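Local coordinates for UDP-N-acetylglucosamine pyrophosphorylase (Entamoeba histolytica, PDB 3OC9), which probably catalyses the uridylyl transfer from UTP to N-acetyl-alpha-D-glucosamine 1-phosphate that yields UDP-N-acetylglucosamine and diphosphate, at residues A[12-17]-A[323-328]; A[21-26]-A[202-207]; A[52-57]-A[106-111]. One frame throughout, in Å; residues are numbered along the deposited sequence. Where two conformers were deposited one is given.

Overall arrangement
Contacts 1 and 2 are neighbours, their centres about 13 Å apart, and contact 3 lies across the chain's centre, its centre about 36 and 35 Å from theirs. Contact 1 is partly buried and sets the N-terminal residues 12-17 on sheet strand 322-326, largely through threonine hydroxyls and backbone groups. Contact 2, at the surface, joins helix 21-32 to the end of helix 196-204 by a salt bridge and a leucine. The two are linked by a probable hydrogen bond between the OG atoms of Ser323 and Ser207, and by Leu205 packing on Thr13 and Ile17. Contact 3, also partly buried, sets loop 52-57 on helix 105-114 with a histidine-carboxylate bond and a Met-aromatic contact.

Contact 1: A[12-17]-A[323-328]; sequences ITTNTI and SIFEIQ
Ser323 meets Thr13 at the start of this contact, CA of Ser323 lying 3.8 Å from Thr13 OG1, where strand 322-326 of the mixed sheet receives the N-terminal turn. Residues 323 and 325 spend their backbone bonds on the parallel strand 209-215, so the alternate residues turn their amides toward the two threonines. The N-H of Ile324 runs nearly straight (166°) to Thr13 OG1 at 2.9 Å, and its carbonyl O receives weak bonds from the backbone N of both Thr13 and Thr14. The side chain of Phe325 leaves the strand on the far side; Thr14 CG2 rests 3.9 Å from its CA. Two residues on from Ile324, Glu326 repeats the pattern with the next threonine, its backbone N giving a 3.1 Å bond to Thr14 OG1 at 167°. Thr14 OG1 sits between its own backbone N and carbonyl carbon (chi1 54°), which leaves the CG2 methyl beside the Phe325 backbone. Ile12 CG2 packs on the CB of Glu326, whose extended chain carries the carboxylate near the Asn15 amide. A water joins the two: it accepts from Thr14 OG1 (2.8 Å) and donates both to Asn15 OD1 (2.9 Å) and to Glu326 OE1 (2.7 Å).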
loop_
_atom_site.group_PDB
_atom_site.type_symbol
_atom_site.label_atom_id
_atom_site.label_comp_id
_atom_site.label_asym_id
_atom_site.label_seq_id
_atom_site.Cartn_x
_atom_site.Cartn_y
_atom_site.Cartn_z
ATOM N N ILE A 12 -15.587 7.119 12.878
ATOM C CA ILE A 12 -14.129 6.865 12.962
ATOM C C ILE A 12 -13.846 6.308 14.360
ATOM O O ILE A 12 -14.072 6.999 15.355
ATOM C CB ILE A 12 -13.299 8.182 12.692
ATOM C CG1 ILE A 12 -13.581 8.719 11.266
ATOM C CG2 ILE A 12 -11.763 7.975 12.971
ATOM C CD1 ILE A 12 -13.020 10.151 10.971
ATOM N N THR A 13 -13.419 5.043 14.446
ATOM C CA THR A 13 -13.254 4.366 15.747
ATOM C C THR A 13 -12.256 5.098 16.670
ATOM O O THR A 13 -12.492 5.214 17.890
ATOM C CB THR A 13 -12.868 2.856 15.573
ATOM O OG1 THR A 13 -13.604 2.283 14.460
ATOM C CG2 THR A 13 -13.192 2.074 16.838
ATOM N N THR A 14 -11.152 5.571 16.091
ATOM C CA THR A 14 -10.070 6.282 16.835
ATOM C C THR A 14 -10.471 7.662 17.440
ATOM O O THR A 14 -9.715 8.241 18.252
ATOM C CB THR A 14 -8.749 6.382 15.980
ATOM O OG1 THR A 14 -9.019 6.973 14.693
ATOM C CG2 THR A 14 -8.166 5.011 15.766
ATOM N N ASN A 15 -11.647 8.184 17.080
ATOM C CA ASN A 15 -12.186 9.403 17.736
ATOM C C ASN A 15 -12.551 9.156 19.219
ATOM O O ASN A 15 -12.397 10.056 20.070
ATOM C CB ASN A 15 -13.443 9.950 17.008
ATOM C CG ASN A 15 -13.121 10.763 15.739
ATOM O OD1 ASN A 15 -11.959 11.027 15.411
ATOM N ND2 ASN A 15 -14.173 11.152 15.012
ATOM N N THR A 16 -13.057 7.964 19.528
ATOM C CA THR A 16 -13.519 7.647 20.903
ATOM C C THR A 16 -12.738 6.528 21.619
ATOM O O THR A 16 -12.779 6.416 22.851
ATOM C CB THR A 16 -15.049 7.345 20.969
ATOM O OG1 THR A 16 -15.368 6.252 20.093
ATOM C CG2 THR A 16 -15.879 8.596 20.593
ATOM N N ILE A 17 -12.059 5.682 20.840
ATOM C CA ILE A 17 -11.143 4.674 21.377
ATOM C C ILE A 17 -9.731 5.016 20.858
ATOM O O ILE A 17 -9.355 4.667 19.730
ATOM C CB ILE A 17 -11.554 3.210 21.003
ATOM C CG1 ILE A 17 -13.000 2.911 21.429
ATOM C CG2 ILE A 17 -10.603 2.190 21.658
ATOM C CD1 ILE A 17 -13.537 1.559 20.919
ATOM N N SER A 323 -12.880 -2.274 12.260
ATOM C CA SER A 323 -12.466 -1.026 12.919
ATOM C C SER A 323 -11.915 -0.002 11.888
ATOM O O SER A 323 -11.357 -0.408 10.841
ATOM C CB SER A 323 -11.462 -1.330 14.057
ATOM O OG SER A 323 -10.284 -1.987 13.595
ATOM N N ILE A 324 -12.092 1.301 12.180
ATOM C CA ILE A 324 -11.679 2.410 11.291
ATOM C C ILE A 324 -10.607 3.269 12.005
ATOM O O ILE A 324 -10.866 3.840 13.077
ATOM C CB ILE A 324 -12.914 3.303 10.876
ATOM C CG1 ILE A 324 -14.089 2.447 10.366
ATOM C CG2 ILE A 324 -12.527 4.390 9.831
ATOM C CD1 ILE A 324 -13.739 1.489 9.203
ATOM N N PHE A 325 -9.413 3.348 11.407
ATOM C CA PHE A 325 -8.175 3.948 12.019
ATOM C C PHE A 325 -7.764 5.224 11.253
ATOM O O PHE A 325 -7.302 5.144 10.093
ATOM C CB PHE A 325 -7.072 2.843 11.949
ATOM C CG PHE A 325 -5.755 3.130 12.705
ATOM C CD1 PHE A 325 -4.891 4.149 12.309
ATOM C CD2 PHE A 325 -5.348 2.280 13.747
ATOM C CE1 PHE A 325 -3.646 4.356 12.964
ATOM C CE2 PHE A 325 -4.116 2.471 14.412
ATOM C CZ PHE A 325 -3.267 3.521 14.014
ATOM N N GLU A 326 -7.897 6.405 11.874
ATOM C CA GLU A 326 -7.483 7.666 11.187
ATOM C C GLU A 326 -5.954 7.882 11.146
ATOM O O GLU A 326 -5.289 7.787 12.195
ATOM C CB GLU A 326 -8.142 8.910 11.865
ATOM C CG GLU A 326 -7.809 10.257 11.122
ATOM C CD GLU A 326 -8.247 11.543 11.860
ATOM O OE1 GLU A 326 -8.792 11.472 12.992
ATOM O OE2 GLU A 326 -8.038 12.642 11.290
ATOM N N ILE A 327 -5.402 8.192 9.959
ATOM C CA ILE A 327 -3.987 8.631 9.828
ATOM C C ILE A 327 -3.872 10.105 9.394
ATOM O O ILE A 327 -4.796 10.648 8.788
ATOM C CB ILE A 327 -3.168 7.725 8.842
ATOM C CG1 ILE A 327 -3.790 7.766 7.429
ATOM C CG2 ILE A 327 -3.136 6.280 9.406
ATOM C CD1 ILE A 327 -2.813 7.405 6.271
ATOM N N GLN A 328 -2.741 10.743 9.708
ATOM C CA GLN A 328 -2.458 12.104 9.226
ATOM C C GLN A 328 -1.730 12.040 7.881
ATOM O O GLN A 328 -0.816 11.233 7.719
ATOM C CB GLN A 328 -1.579 12.847 10.234
ATOM C CG GLN A 328 -2.253 13.086 11.583
ATOM C CD GLN A 328 -3.588 13.812 11.443
ATOM O OE1 GLN A 328 -3.636 14.955 10.981
ATOM N NE2 GLN A 328 -4.678 13.143 11.830
HETATM O O HOH W 1 -9.396 9.780 14.986
#

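Contact 2: A[21-26]-A[202-207]; sequences KEHYYR and MDLLQS. With SO4 (sulfate ion), chain B.
Leu204 lays its CD1 methyl against the His23 imidazole, 3.6 Å from CD2, and covers more of this contact than any other residue. It belongs to the last turn of helix 196-204, which closes in a Schellman motif: Gln206 takes positive phi, while Ser207 N bonds back to Met202 O and Gln206 N to Asp203 O. The partner is the first part of helix 21-32, so the contact joins a helix beginning to a helix end at the protein surface.

The same CD1 also lies beside the carboxylate carbon CD of Glu22, at 4.1 Å, and CD2 approaches Arg26 CG, so that one leucine touches three side chains of the other helix, Arg26 only loosely. His23 is held from elsewhere, its ND1 hydrogen-bonded to the backbone N of Thr20 and its ring edge-to-face with Tyr201.

Beside the leucine runs a salt bridge. Arg26 grips Asp203 side-on, NE at 3.0 Å and NH2 at 3.1 Å from the single oxygen OD2. This oxygen lies in the guanidinium plane, yet both nitrogens approach it from one face of the carboxylate, the two planes being 41° apart. A bend in the arginine chain at chi2 (64°) brings the guanidinium alongside the aspartate. Tyr180 OH takes the other oxygen, OD1, so both carboxylate oxygens have partners. A sulfate, probably from the crystallisation liquor, sits at the neighbouring NH1/NH2 edge: Arg26 NH1 donates to its O4 at 2.9 Å, with weak, longer bonds from NH1 and NH2 to O1.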
loop_
_atom_site.group_PDB
_atom_site.type_symbol
_atom_site.label_atom_id
_atom_site.label_comp_id
_atom_site.label_asym_id
_atom_site.label_seq_id
_atom_site.Cartn_x
_atom_site.Cartn_y
_atom_site.Cartn_z
ATOM N N LYS A 21 0.010 3.891 23.861
ATOM C CA LYS A 21 1.275 3.125 23.956
ATOM C C LYS A 21 1.080 1.627 24.256
ATOM O O LYS A 21 1.890 0.803 23.794
ATOM C CB LYS A 21 2.291 3.781 24.920
ATOM C CG LYS A 21 2.998 5.027 24.344
ATOM C CD LYS A 21 3.836 4.704 23.089
ATOM C CE LYS A 21 4.397 5.965 22.415
ATOM N NZ LYS A 21 5.280 5.642 21.242
ATOM N N GLU A 22 0.024 1.263 24.999
ATOM C CA GLU A 22 -0.315 -0.159 25.220
ATOM C C GLU A 22 -0.488 -0.908 23.868
ATOM O O GLU A 22 0.021 -2.037 23.702
ATOM C CB GLU A 22 -1.561 -0.318 26.122
ATOM C CG GLU A 22 -2.057 -1.781 26.317
ATOM C CD GLU A 22 -3.449 -1.925 26.969
ATOM O OE1 GLU A 22 -4.274 -0.977 26.924
ATOM O OE2 GLU A 22 -3.733 -3.022 27.512
ATOM N N HIS A 23 -1.164 -0.268 22.907
ATOM C CA HIS A 23 -1.338 -0.850 21.555
ATOM C C HIS A 23 0.001 -1.039 20.816
ATOM O O HIS A 23 0.239 -2.105 20.218
ATOM C CB HIS A 23 -2.295 -0.012 20.672
ATOM C CG HIS A 23 -3.697 0.087 21.202
ATOM N ND1 HIS A 23 -4.333 1.295 21.397
ATOM C CD2 HIS A 23 -4.591 -0.870 21.555
ATOM C CE1 HIS A 23 -5.548 1.082 21.874
ATOM N NE2 HIS A 23 -5.737 -0.223 21.972
ATOM N N TYR A 24 0.860 -0.014 20.846
ATOM C CA TYR A 24 2.201 -0.096 20.214
ATOM C C TYR A 24 3.014 -1.300 20.740
ATOM O O TYR A 24 3.561 -2.087 19.956
ATOM C CB TYR A 24 2.961 1.228 20.429
ATOM C CG TYR A 24 4.408 1.271 19.948
ATOM C CD1 TYR A 24 4.717 1.600 18.628
ATOM C CD2 TYR A 24 5.459 1.026 20.827
ATOM C CE1 TYR A 24 6.050 1.656 18.176
ATOM C CE2 TYR A 24 6.797 1.074 20.385
ATOM C CZ TYR A 24 7.079 1.384 19.060
ATOM O OH TYR A 24 8.398 1.443 18.630
ATOM N N TYR A 25 3.107 -1.443 22.065
ATOM C CA TYR A 25 3.866 -2.568 22.649
ATOM C C TYR A 25 3.249 -3.958 22.429
ATOM O O TYR A 25 3.986 -4.942 22.288
ATOM C CB TYR A 25 4.236 -2.319 24.130
ATOM C CG TYR A 25 5.229 -1.184 24.284
ATOM C CD1 TYR A 25 6.524 -1.291 23.772
ATOM C CD2 TYR A 25 4.866 0.012 24.906
ATOM C CE1 TYR A 25 7.432 -0.247 23.885
ATOM C CE2 TYR A 25 5.772 1.070 25.026
ATOM C CZ TYR A 25 7.052 0.932 24.502
ATOM O OH TYR A 25 7.974 1.956 24.616
ATOM N N ARG A 26 1.918 -4.048 22.370
ATOM C CA ARG A 26 1.267 -5.322 21.999
ATOM C C ARG A 26 1.603 -5.713 20.540
ATOM O O ARG A 26 1.754 -6.909 20.210
ATOM C CB ARG A 26 -0.252 -5.254 22.225
ATOM C CG ARG A 26 -1.067 -6.511 21.816
ATOM C CD ARG A 26 -0.718 -7.753 22.638
ATOM N NE ARG A 26 -1.565 -8.888 22.263
ATOM C CZ ARG A 26 -1.304 -10.159 22.556
ATOM N NH1 ARG A 26 -0.208 -10.480 23.240
ATOM N NH2 ARG A 26 -2.141 -11.115 22.156
ATOM N N MET A 202 -5.922 -3.698 16.218
ATOM C CA MET A 202 -6.804 -4.750 15.713
ATOM C C MET A 202 -6.867 -6.009 16.619
ATOM O O MET A 202 -7.910 -6.675 16.687
ATOM C CB MET A 202 -6.613 -5.021 14.196
ATOM C CG MET A 202 -5.379 -5.802 13.777
ATOM S SD MET A 202 -5.323 -5.993 11.945
ATOM C CE MET A 202 -6.864 -6.837 11.574
ATOM N N ASP A 203 -5.795 -6.294 17.370
ATOM C CA ASP A 203 -5.840 -7.469 18.268
ATOM C C ASP A 203 -6.722 -7.234 19.482
ATOM O O ASP A 203 -7.553 -8.090 19.813
ATOM C CB ASP A 203 -4.448 -7.962 18.686
ATOM C CG ASP A 203 -4.500 -9.294 19.465
ATOM O OD1 ASP A 203 -4.927 -10.336 18.905
ATOM O OD2 ASP A 203 -4.109 -9.290 20.643
ATOM N N LEU A 204 -6.590 -6.070 20.109
ATOM C CA LEU A 204 -7.364 -5.795 21.326
ATOM C C LEU A 204 -8.876 -5.579 21.057
ATOM O O LEU A 204 -9.726 -5.901 21.927
ATOM C CB LEU A 204 -6.697 -4.694 22.182
ATOM C CG LEU A 204 -5.232 -4.970 22.649
ATOM C CD1 LEU A 204 -4.666 -3.841 23.513
ATOM C CD2 LEU A 204 -5.064 -6.317 23.383
ATOM N N LEU A 205 -9.217 -5.108 19.845
ATOM C CA LEU A 205 -10.631 -4.990 19.419
ATOM C C LEU A 205 -11.194 -6.246 18.693
ATOM O O LEU A 205 -12.385 -6.285 18.348
ATOM C CB LEU A 205 -10.853 -3.718 18.568
ATOM C CG LEU A 205 -10.668 -2.340 19.236
ATOM C CD1 LEU A 205 -10.939 -1.233 18.212
ATOM C CD2 LEU A 205 -11.577 -2.146 20.455
ATOM N N GLN A 206 -10.326 -7.238 18.468
ATOM C CA GLN A 206 -10.657 -8.502 17.776
ATOM C C GLN A 206 -11.308 -8.314 16.377
ATOM O O GLN A 206 -12.312 -8.959 16.044
ATOM C CB GLN A 206 -11.466 -9.425 18.701
ATOM C CG GLN A 206 -10.624 -9.941 19.906
ATOM C CD GLN A 206 -9.658 -11.062 19.525
ATOM O OE1 GLN A 206 -10.083 -12.197 19.261
ATOM N NE2 GLN A 206 -8.362 -10.750 19.477
ATOM N N SER A 207 -10.714 -7.429 15.566
ATOM C CA SER A 207 -11.243 -7.082 14.220
ATOM C C SER A 207 -10.940 -8.173 13.181
ATOM O O SER A 207 -9.865 -8.789 13.252
ATOM C CB SER A 207 -10.578 -5.782 13.711
ATOM O OG SER A 207 -10.772 -4.684 14.603
HETATM S S SO4 B . -0.351 -13.964 24.086
HETATM O O1 SO4 B . -0.009 -13.815 22.669
HETATM O O2 SO4 B . -1.805 -13.927 24.244
HETATM O O3 SO4 B . 0.162 -15.238 24.581
HETATM O O4 SO4 B . 0.252 -12.874 24.851
#

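Contact 3: A[52-57]-A[106-111]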
loop_
_atom_site.group_PDB
_atom_site.type_symbol
_atom_site.label_atom_id
_atom_site.label_comp_id
_atom_site.label_asym_id
_atom_site.label_seq_id
_atom_site.Cartn_x
_atom_site.Cartn_y
_atom_site.Cartn_z
ATOM N N GLU A 52 10.211 1.131 -18.116
ATOM C CA GLU A 52 9.524 -0.027 -18.696
ATOM C C GLU A 52 9.848 -1.333 -17.946
ATOM O O GLU A 52 10.347 -2.309 -18.534
ATOM C CB GLU A 52 9.806 -0.135 -20.207
ATOM C CG GLU A 52 9.344 1.073 -21.053
ATOM C CD GLU A 52 7.848 1.406 -20.932
ATOM O OE1 GLU A 52 7.029 0.510 -20.623
ATOM O OE2 GLU A 52 7.488 2.586 -21.160
ATOM N N HIS A 53 9.546 -1.329 -16.646
ATOM C CA HIS A 53 9.858 -2.419 -15.699
ATOM C C HIS A 53 8.851 -2.321 -14.537
ATOM O O HIS A 53 8.217 -1.269 -14.375
ATOM C CB HIS A 53 11.292 -2.281 -15.152
ATOM C CG HIS A 53 12.365 -2.328 -16.204
ATOM N ND1 HIS A 53 12.805 -3.508 -16.770
ATOM C CD2 HIS A 53 13.096 -1.341 -16.780
ATOM C CE1 HIS A 53 13.753 -3.245 -17.655
ATOM N NE2 HIS A 53 13.946 -1.938 -17.683
ATOM N N PRO A 54 8.699 -3.396 -13.720
ATOM C CA PRO A 54 7.770 -3.316 -12.568
ATOM C C PRO A 54 8.099 -2.141 -11.636
ATOM O O PRO A 54 9.267 -1.870 -11.372
ATOM C CB PRO A 54 7.992 -4.645 -11.833
ATOM C CG PRO A 54 8.562 -5.559 -12.852
ATOM C CD PRO A 54 9.361 -4.715 -13.794
ATOM N N LYS A 55 7.063 -1.462 -11.145
ATOM C CA LYS A 55 7.211 -0.216 -10.380
ATOM C C LYS A 55 8.142 -0.314 -9.153
ATOM O O LYS A 55 8.841 0.643 -8.829
ATOM C CB LYS A 55 5.806 0.299 -9.979
ATOM C CG LYS A 55 5.763 1.580 -9.132
ATOM C CD LYS A 55 5.972 2.825 -9.978
ATOM C CE LYS A 55 5.287 4.051 -9.358
ATOM N NZ LYS A 55 3.812 4.106 -9.620
ATOM N N GLY A 56 8.155 -1.461 -8.468
ATOM C CA GLY A 56 9.025 -1.635 -7.292
ATOM C C GLY A 56 10.523 -1.457 -7.569
ATOM O O GLY A 56 11.312 -1.166 -6.655
ATOM N N MET A 57 10.918 -1.638 -8.829
ATOM C CA MET A 57 12.336 -1.527 -9.242
ATOM C C MET A 57 12.806 -0.078 -9.506
ATOM O O MET A 57 14.012 0.162 -9.741
ATOM C CB MET A 57 12.595 -2.433 -10.482
ATOM C CG MET A 57 12.534 -3.946 -10.149
ATOM S SD MET A 57 12.457 -5.091 -11.583
ATOM C CE MET A 57 14.057 -4.829 -12.327
ATOM N N GLU A 106 9.777 -14.081 -13.222
ATOM C CA GLU A 106 11.212 -14.391 -13.328
ATOM C C GLU A 106 12.095 -13.136 -13.142
ATOM O O GLU A 106 13.125 -13.187 -12.440
ATOM C CB GLU A 106 11.530 -15.125 -14.648
ATOM C CG GLU A 106 13.014 -15.480 -14.823
ATOM C CD GLU A 106 13.351 -16.140 -16.173
ATOM O OE1 GLU A 106 12.442 -16.664 -16.854
ATOM O OE2 GLU A 106 14.546 -16.151 -16.551
ATOM N N GLU A 107 11.694 -12.019 -13.764
ATOM C CA GLU A 107 12.442 -10.745 -13.656
ATOM C C GLU A 107 12.525 -10.221 -12.193
ATOM O O GLU A 107 13.583 -9.754 -11.738
ATOM C CB GLU A 107 11.863 -9.692 -14.628
ATOM C CG GLU A 107 12.438 -8.270 -14.464
ATOM C CD GLU A 107 11.904 -7.237 -15.474
ATOM O OE1 GLU A 107 10.801 -7.428 -16.046
ATOM O OE2 GLU A 107 12.600 -6.211 -15.678
ATOM N N ILE A 108 11.422 -10.329 -11.453
ATOM C CA ILE A 108 11.406 -9.889 -10.046
ATOM C C ILE A 108 12.258 -10.788 -9.134
ATOM O O ILE A 108 13.027 -10.293 -8.309
ATOM C CB ILE A 108 9.951 -9.716 -9.505
ATOM C CG1 ILE A 108 9.238 -8.620 -10.300
ATOM C CG2 ILE A 108 9.960 -9.351 -8.002
ATOM C CD1 ILE A 108 7.740 -8.713 -10.272
ATOM N N ASN A 109 12.145 -12.108 -9.302
ATOM C CA ASN A 109 12.987 -13.053 -8.559
ATOM C C ASN A 109 14.496 -12.797 -8.777
ATOM O O ASN A 109 15.280 -12.796 -7.814
ATOM C CB ASN A 109 12.630 -14.517 -8.922
ATOM C CG ASN A 109 11.465 -15.078 -8.095
ATOM O OD1 ASN A 109 11.236 -14.680 -6.952
ATOM N ND2 ASN A 109 10.773 -16.066 -8.655
ATOM N N ASN A 110 14.879 -12.562 -10.036
ATOM C CA ASN A 110 16.272 -12.255 -10.376
ATOM C C ASN A 110 16.749 -10.936 -9.751
ATOM O O ASN A 110 17.904 -10.840 -9.313
ATOM C CB ASN A 110 16.479 -12.219 -11.895
ATOM C CG ASN A 110 16.538 -13.606 -12.516
ATOM O OD1 ASN A 110 16.855 -14.593 -11.849
ATOM N ND2 ASN A 110 16.239 -13.684 -13.805
ATOM N N TYR A 111 15.864 -9.931 -9.700
ATOM C CA TYR A 111 16.192 -8.617 -9.117
ATOM C C TYR A 111 16.584 -8.755 -7.637
ATOM O O TYR A 111 17.636 -8.243 -7.222
ATOM C CB TYR A 111 15.044 -7.597 -9.320
ATOM C CG TYR A 111 15.317 -6.228 -8.720
ATOM C CD1 TYR A 111 14.800 -5.877 -7.466
ATOM C CD2 TYR A 111 16.103 -5.285 -9.399
ATOM C CE1 TYR A 111 15.056 -4.614 -6.899
ATOM C CE2 TYR A 111 16.377 -4.019 -8.829
ATOM C CZ TYR A 111 15.835 -3.700 -7.585
ATOM O OH TYR A 111 16.086 -2.475 -7.010
HETATM O O HOH W 2 9.871 -5.527 -17.759
#
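The polar part of this contact is a His-carboxylate hydrogen bond. His53 ND1 donates to Glu107 OE2 over 2.9 Å, with an N-H...O angle of 153°. The acceptor uses its syn lone pair, and the imidazole and carboxylate planes stand nearly at right angles, 81° apart. Glu107 gets there with CG anti to its backbone N and an extended chain beyond. Its other oxygen, OE1, takes a bond from a water at 2.7 Å, and the same water makes a weak one to the carbonyl O of Glu52.

The aromatic part joins Met57 and Tyr111, whose side chains lie antiparallel alongside one another. Met57 CG sits over the ring, 3.8 Å from its centroid and only 8° off the normal, a CH-pi contact. The sulfur SD lies obliquely at 4.6 Å from the centroid, a Met-aromatic contact, and a bend at the last torsion of the methionine folds CE back to 3.6 Å from Tyr111 CD2. Tyr111 OH is bonded to Ser67 OG, which fixes the far end of the ring.

Apolar packing completes the set, with Pro54 CG 4.0 Å from Ile108 CG1.

Residues 52-57 end the glycine-rich signature loop of this pyrophosphorylase family, and Lys55, which does not touch residues 106-111, makes a salt bridge to Asp187. The contact therefore sets the end of that loop on helix 105-114, with methionine-tyrosine and proline-isoleucine packing beside one directional bond. That bond to Glu107 fixes the rotation of the His53 imidazole through ND1, while the water leaves OE1 with a partner of its own.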